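Local structure of nucleoporin NUP170 (Chaetomium thermophilum, 5HAX) at residues P5-V13 against L672-E680; F560-L569 against V582-A590. The protein probably serves as a scaffold nucleoporin of the nuclear pore complex, with an N-terminal beta-propeller joined to a helical C-terminal region. All coordinates share one frame; numbering follows the deposited sequence.

Contact 1 (P5-V13 against L672-E680); sequences PVAKAAQVV and LHALQKLME
Segments 5-13 and 672-680, parts of helices 5-20 and 663-694, cross almost at right angles, their local axes 7.7 Å apart and the signed crossing angle -95°, with the CA atoms of Pro5 and Ala674 only 4.4 Å from each other. Such a close approach rests on small residues where the helices meet. The methyl of Ala674 lies against the backbone of Pro5, its CB 3.5 Å from Pro5 O, and the methyl of Ala9 touches the other backbone in return, with CB 3.5 Å from Ala674 O. Leu678 supplies the larger partner, a knob seated in a hole made by Val6, Ala9, Ala10 and Val13. Its CG stands anti to the backbone N (chi1 -179°), which carries the branch toward helix 5-20; Leu678 CD2 touches both Ala9 CB and Val13 CG2, 3.7 Å from each. Val6 CG1 rests against the backbone at Lys677, 3.8 Å from Lys677 O. At the margin Pro5 CG meets the edge of the His673 ring, while the Lys677 chain bends away to a salt bridge between its NZ and Glu680 OE2 (3.1 Å). No hydrogen bond joins the two segments, so the crossing is held by apolar packing. Around it, Val12 and Leu675 both reach helix 586-599, Ala10 and Val13 touch Trp603, and Met679 and Glu680 meet Arg636 of helix 622-640.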
# COMPACT_ATOMS: atom_id res chain seq x y z
N PRO A 5 27.13 -26.54 4.86
CA PRO A 5 25.96 -25.99 5.56
C PRO A 5 25.34 -24.75 4.93
O PRO A 5 24.17 -24.77 4.55
CB PRO A 5 26.51 -25.68 6.96
CG PRO A 5 27.60 -26.68 7.15
CD PRO A 5 28.21 -26.90 5.80
N VAL A 6 26.11 -23.66 4.82
CA VAL A 6 25.54 -22.40 4.35
C VAL A 6 24.95 -22.54 2.96
O VAL A 6 23.95 -21.89 2.63
CB VAL A 6 26.61 -21.28 4.39
CG1 VAL A 6 27.10 -21.05 5.81
CG2 VAL A 6 27.76 -21.60 3.45
N ALA A 7 25.54 -23.40 2.12
CA ALA A 7 24.99 -23.63 0.80
C ALA A 7 23.69 -24.43 0.87
O ALA A 7 22.79 -24.22 0.06
CB ALA A 7 26.01 -24.36 -0.08
N LYS A 8 23.59 -25.35 1.84
CA LYS A 8 22.34 -26.07 2.04
C LYS A 8 21.24 -25.13 2.52
O LYS A 8 20.11 -25.16 2.01
CB LYS A 8 22.54 -27.19 3.06
CG LYS A 8 22.54 -28.60 2.47
CD LYS A 8 22.32 -29.63 3.57
CE LYS A 8 22.20 -31.04 3.01
NZ LYS A 8 23.53 -31.64 2.69
N ALA A 9 21.56 -24.28 3.50
CA ALA A 9 20.57 -23.34 4.02
C ALA A 9 20.17 -22.32 2.96
O ALA A 9 19.00 -21.93 2.88
CB ALA A 9 21.13 -22.63 5.25
N ALA A 10 21.12 -21.88 2.13
CA ALA A 10 20.80 -20.97 1.04
C ALA A 10 19.80 -21.60 0.08
O ALA A 10 18.96 -20.89 -0.49
CB ALA A 10 22.07 -20.57 0.29
N GLN A 11 19.87 -22.92 -0.11
CA GLN A 11 18.89 -23.61 -0.93
C GLN A 11 17.49 -23.49 -0.33
O GLN A 11 16.51 -23.30 -1.06
CB GLN A 11 19.27 -25.08 -1.07
CG GLN A 11 19.25 -25.60 -2.50
CD GLN A 11 19.62 -27.07 -2.58
OE1 GLN A 11 20.49 -27.54 -1.84
NE2 GLN A 11 18.95 -27.80 -3.46
N VAL A 12 17.38 -23.58 0.99
CA VAL A 12 16.09 -23.43 1.66
C VAL A 12 15.57 -22.01 1.48
O VAL A 12 14.37 -21.80 1.28
CB VAL A 12 16.22 -23.80 3.15
CG1 VAL A 12 14.89 -23.57 3.88
CG2 VAL A 12 16.68 -25.24 3.31
N VAL A 13 16.46 -21.02 1.56
CA VAL A 13 16.05 -19.63 1.40
C VAL A 13 15.49 -19.41 -0.01
O VAL A 13 14.41 -18.82 -0.18
CB VAL A 13 17.23 -18.68 1.69
CG1 VAL A 13 16.88 -17.24 1.32
CG2 VAL A 13 17.63 -18.77 3.15
N LEU A 672 18.84 -27.30 11.23
CA LEU A 672 18.88 -26.14 12.12
C LEU A 672 20.28 -25.58 12.24
O LEU A 672 20.47 -24.36 12.28
CB LEU A 672 18.34 -26.53 13.50
CG LEU A 672 16.85 -26.89 13.55
CD1 LEU A 672 16.49 -27.49 14.90
CD2 LEU A 672 15.98 -25.68 13.26
N HIS A 673 21.29 -26.45 12.28
CA HIS A 673 22.67 -25.99 12.34
C HIS A 673 23.04 -25.19 11.10
O HIS A 673 23.69 -24.14 11.20
CB HIS A 673 23.62 -27.18 12.49
CG HIS A 673 25.05 -26.84 12.18
ND1 HIS A 673 25.90 -26.26 13.10
CD2 HIS A 673 25.77 -27.00 11.05
CE1 HIS A 673 27.08 -26.08 12.54
NE2 HIS A 673 27.03 -26.52 11.30
N ALA A 674 22.64 -25.66 9.92
CA ALA A 674 22.96 -24.96 8.68
C ALA A 674 22.33 -23.57 8.66
O ALA A 674 22.96 -22.60 8.22
CB ALA A 674 22.50 -25.78 7.48
N LEU A 675 21.09 -23.45 9.14
CA LEU A 675 20.44 -22.14 9.18
C LEU A 675 21.19 -21.18 10.09
O LEU A 675 21.37 -20.01 9.74
CB LEU A 675 18.99 -22.29 9.65
CG LEU A 675 18.00 -22.94 8.67
CD1 LEU A 675 16.64 -23.07 9.33
CD2 LEU A 675 17.89 -22.13 7.39
N GLN A 676 21.64 -21.66 11.25
CA GLN A 676 22.37 -20.79 12.17
C GLN A 676 23.71 -20.37 11.59
O GLN A 676 24.16 -19.25 11.84
CB GLN A 676 22.55 -21.50 13.51
CG GLN A 676 21.25 -21.66 14.29
CD GLN A 676 21.45 -22.36 15.62
OE1 GLN A 676 21.58 -21.71 16.66
NE2 GLN A 676 21.46 -23.69 15.59
N LYS A 677 24.36 -21.25 10.83
CA LYS A 677 25.60 -20.86 10.16
C LYS A 677 25.34 -19.83 9.07
O LYS A 677 26.20 -18.97 8.81
CB LYS A 677 26.29 -22.09 9.57
CG LYS A 677 27.15 -22.85 10.58
CD LYS A 677 28.41 -22.07 10.92
CE LYS A 677 29.22 -22.77 12.00
NZ LYS A 677 30.40 -21.96 12.40
N LEU A 678 24.18 -19.90 8.41
CA LEU A 678 23.84 -18.88 7.43
C LEU A 678 23.57 -17.54 8.10
O LEU A 678 23.92 -16.49 7.56
CB LEU A 678 22.63 -19.33 6.61
CG LEU A 678 22.14 -18.38 5.52
CD1 LEU A 678 23.24 -18.10 4.50
CD2 LEU A 678 20.91 -18.94 4.84
N MET A 679 22.96 -17.57 9.29
CA MET A 679 22.67 -16.33 10.01
C MET A 679 23.95 -15.57 10.35
O MET A 679 24.06 -14.37 10.09
CB MET A 679 21.87 -16.63 11.28
CG MET A 679 20.45 -17.10 11.03
SD MET A 679 19.60 -17.50 12.56
CE MET A 679 18.78 -19.02 12.10
N GLU A 680 24.92 -16.27 10.94
CA GLU A 680 26.18 -15.60 11.26
C GLU A 680 26.90 -15.15 10.00
O GLU A 680 27.52 -14.08 9.98
CB GLU A 680 27.08 -16.53 12.09
CG GLU A 680 27.58 -17.77 11.37
CD GLU A 680 28.56 -18.57 12.20
OE1 GLU A 680 28.33 -18.73 13.42
OE2 GLU A 680 29.56 -19.05 11.64

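Contact 2 (F560-L569 against V582-A590)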
# COMPACT_ATOMS: atom_id res chain seq x y z
N PHE A 560 6.31 -21.40 20.64
CA PHE A 560 7.28 -21.86 19.65
C PHE A 560 7.83 -23.23 20.01
O PHE A 560 8.04 -24.08 19.13
CB PHE A 560 8.40 -20.83 19.53
CG PHE A 560 9.43 -21.15 18.48
CD1 PHE A 560 10.69 -21.59 18.85
CD2 PHE A 560 9.15 -20.99 17.14
CE1 PHE A 560 11.65 -21.88 17.89
CE2 PHE A 560 10.10 -21.28 16.17
CZ PHE A 560 11.35 -21.73 16.55
N ILE A 561 8.07 -23.47 21.30
CA ILE A 561 8.60 -24.75 21.76
C ILE A 561 7.51 -25.82 21.74
O ILE A 561 7.68 -26.89 21.14
CB ILE A 561 9.20 -24.59 23.16
CG1 ILE A 561 10.45 -23.69 23.11
CG2 ILE A 561 9.55 -25.95 23.77
CD1 ILE A 561 10.93 -23.23 24.47
N GLU A 562 6.38 -25.54 22.40
CA GLU A 562 5.40 -26.59 22.69
C GLU A 562 4.67 -27.07 21.45
O GLU A 562 4.30 -28.25 21.38
CB GLU A 562 4.40 -26.08 23.72
CG GLU A 562 4.98 -25.88 25.12
CD GLU A 562 5.20 -27.19 25.84
OE1 GLU A 562 6.30 -27.38 26.41
OE2 GLU A 562 4.28 -28.04 25.85
N TYR A 563 4.43 -26.20 20.47
CA TYR A 563 3.59 -26.52 19.32
C TYR A 563 4.37 -26.53 18.01
O TYR A 563 3.76 -26.52 16.94
CB TYR A 563 2.42 -25.53 19.24
CG TYR A 563 1.73 -25.29 20.56
CD1 TYR A 563 1.01 -26.30 21.19
CD2 TYR A 563 1.80 -24.05 21.18
CE1 TYR A 563 0.38 -26.08 22.40
CE2 TYR A 563 1.17 -23.82 22.39
CZ TYR A 563 0.46 -24.84 23.00
OH TYR A 563 -0.17 -24.61 24.20
N GLY A 564 5.70 -26.57 18.08
CA GLY A 564 6.52 -26.56 16.88
C GLY A 564 6.60 -27.87 16.13
O GLY A 564 7.18 -27.90 15.04
N GLY A 565 6.05 -28.95 16.68
CA GLY A 565 6.07 -30.23 15.99
C GLY A 565 7.41 -30.94 16.13
O GLY A 565 8.18 -30.70 17.07
N GLN A 566 7.69 -31.82 15.18
CA GLN A 566 8.89 -32.65 15.25
C GLN A 566 9.17 -33.22 13.86
O GLN A 566 8.27 -33.26 13.01
CB GLN A 566 8.73 -33.77 16.28
CG GLN A 566 7.59 -34.73 15.99
CD GLN A 566 7.45 -35.81 17.05
OE1 GLN A 566 7.91 -35.65 18.18
NE2 GLN A 566 6.82 -36.92 16.69
N PRO A 567 10.39 -33.68 13.62
CA PRO A 567 10.74 -34.28 12.32
C PRO A 567 10.30 -35.73 12.22
O PRO A 567 10.22 -36.45 13.22
CB PRO A 567 12.26 -34.17 12.29
CG PRO A 567 12.65 -34.28 13.73
CD PRO A 567 11.57 -33.56 14.50
N ARG A 568 10.04 -36.16 10.99
CA ARG A 568 9.48 -37.49 10.75
C ARG A 568 9.92 -38.03 9.40
O ARG A 568 10.18 -37.28 8.46
CB ARG A 568 7.95 -37.47 10.82
CG ARG A 568 7.39 -37.42 12.23
CD ARG A 568 5.93 -37.01 12.24
NE ARG A 568 5.37 -37.02 13.58
CZ ARG A 568 4.78 -38.08 14.14
NH1 ARG A 568 4.65 -39.22 13.48
NH2 ARG A 568 4.30 -37.99 15.38
N LEU A 569 9.98 -39.36 9.31
CA LEU A 569 10.21 -40.04 8.04
C LEU A 569 8.95 -39.96 7.18
O LEU A 569 7.83 -40.09 7.67
CB LEU A 569 10.58 -41.50 8.27
CG LEU A 569 11.90 -41.82 8.97
CD1 LEU A 569 12.03 -43.32 9.22
CD2 LEU A 569 13.08 -41.32 8.16
N VAL A 582 13.33 -36.85 4.50
CA VAL A 582 12.71 -36.55 5.78
C VAL A 582 11.78 -35.35 5.62
O VAL A 582 11.92 -34.54 4.70
CB VAL A 582 13.79 -36.26 6.86
CG1 VAL A 582 13.15 -35.95 8.22
CG2 VAL A 582 14.75 -37.43 6.98
N ARG A 583 10.81 -35.26 6.53
CA ARG A 583 9.97 -34.08 6.69
C ARG A 583 10.40 -33.38 7.98
O ARG A 583 10.16 -33.88 9.08
CB ARG A 583 8.49 -34.44 6.74
CG ARG A 583 7.92 -34.90 5.41
CD ARG A 583 6.41 -34.97 5.46
NE ARG A 583 5.83 -35.48 4.22
CZ ARG A 583 4.53 -35.65 4.01
NH1 ARG A 583 3.65 -35.36 4.96
NH2 ARG A 583 4.10 -36.12 2.85
N LEU A 584 11.04 -32.21 7.84
CA LEU A 584 11.48 -31.45 8.99
C LEU A 584 10.28 -30.87 9.74
O LEU A 584 9.17 -30.77 9.21
CB LEU A 584 12.42 -30.32 8.55
CG LEU A 584 13.69 -30.80 7.84
CD1 LEU A 584 14.45 -29.62 7.26
CD2 LEU A 584 14.58 -31.58 8.79
N SER A 585 10.51 -30.51 11.00
CA SER A 585 9.44 -30.01 11.85
C SER A 585 8.93 -28.67 11.34
O SER A 585 9.58 -27.96 10.58
CB SER A 585 9.93 -29.86 13.29
OG SER A 585 10.82 -28.77 13.42
N SER A 586 7.71 -28.32 11.79
CA SER A 586 7.18 -27.00 11.52
C SER A 586 7.99 -25.92 12.22
O SER A 586 7.98 -24.76 11.78
CB SER A 586 5.71 -26.93 11.96
OG SER A 586 4.93 -27.86 11.24
N ARG A 587 8.68 -26.28 13.30
CA ARG A 587 9.57 -25.34 13.97
C ARG A 587 10.72 -24.93 13.06
O ARG A 587 11.11 -23.76 13.02
CB ARG A 587 10.10 -25.97 15.26
CG ARG A 587 10.70 -25.01 16.26
CD ARG A 587 11.15 -25.74 17.52
NE ARG A 587 10.03 -26.35 18.25
CZ ARG A 587 9.63 -27.60 18.10
NH1 ARG A 587 8.60 -28.05 18.81
NH2 ARG A 587 10.23 -28.42 17.25
N HIS A 588 11.27 -25.89 12.30
CA HIS A 588 12.35 -25.58 11.37
C HIS A 588 11.86 -24.70 10.23
O HIS A 588 12.48 -23.68 9.91
CB HIS A 588 12.96 -26.86 10.82
CG HIS A 588 13.80 -26.64 9.60
ND1 HIS A 588 13.28 -26.59 8.33
CD2 HIS A 588 15.14 -26.44 9.46
CE1 HIS A 588 14.25 -26.37 7.46
NE2 HIS A 588 15.39 -26.28 8.12
N ASP A 589 10.76 -25.10 9.58
CA ASP A 589 10.23 -24.31 8.48
C ASP A 589 9.90 -22.89 8.92
O ASP A 589 10.10 -21.94 8.17
CB ASP A 589 8.98 -25.00 7.91
CG ASP A 589 9.25 -26.42 7.46
OD1 ASP A 589 10.38 -26.72 7.03
OD2 ASP A 589 8.32 -27.26 7.54
N ALA A 590 9.42 -22.74 10.16
CA ALA A 590 9.13 -21.41 10.69
C ALA A 590 10.40 -20.57 10.80
O ALA A 590 10.39 -19.38 10.47
CB ALA A 590 8.45 -21.54 12.05
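A helix-to-helix connection that includes a two-stranded antiparallel ribbon, 568-569 and 582-583, is tied together here by one buried arginine. Helix 549-562 precedes the ribbon and helix 586-599 follows it; residues 571-580, which connect the strands, are not modelled. In the ribbon, Arg568 and Arg583 form a hydrogen-bonded pair, with Arg583 N to Arg568 O at 2.9 Å, nearly straight at 169°, and Arg568 N donating to Arg583 O. Ser585 is the N-cap of the second helix: its OG accepts from His588 N and also bonds Glu668 of helix 663-694. Arg587, in the first turn, turns back to the end of the first helix. Its CG lies over the face of the Phe560 ring, a CH-pi contact 3.8 Å from the centroid, while the guanidinium stands nearly perpendicular to that ring (88°). The bend at chi3 (-63°) brings this flat group across Gly564, whose CA lies 3.1 Å above the guanidinium plane, offset toward its rim. Three carbonyls then surround its edge. Arg587 NE donates to Phe560 O at 3.1 Å, and Arg587 NH1 to Ile561 O at 2.8 Å, so two backbone oxygens of the helix end are satisfied by a side chain. The third is Gly565 O, gripped end-on from the same face of its carbonyl plane by Arg587 NH1 at 3.2 Å and Arg587 NH2 at 3.1 Å.

Overall arrangement
Both contacts lie in the helical part of the chain, their centres about 32 and 33 Å from the centre of the chain, on the same side of it, and about 16 Å from each other. They illustrate two ways of fixing helices: contact 1 brings segments 659 residues apart in sequence together by apolar packing, whereas contact 2 joins consecutive helices, its segments separated by 12 residues, largely by polar bonds to backbone. They meet at His588, where Leu675 CD1 packs 3.6 Å from His588 NE2 and Leu672 CD2 lies 4.0 Å from His588 CD2. Helix 663-694 thus links the two, packing on the N-terminal helix in one and on helix 586-599 beside the other.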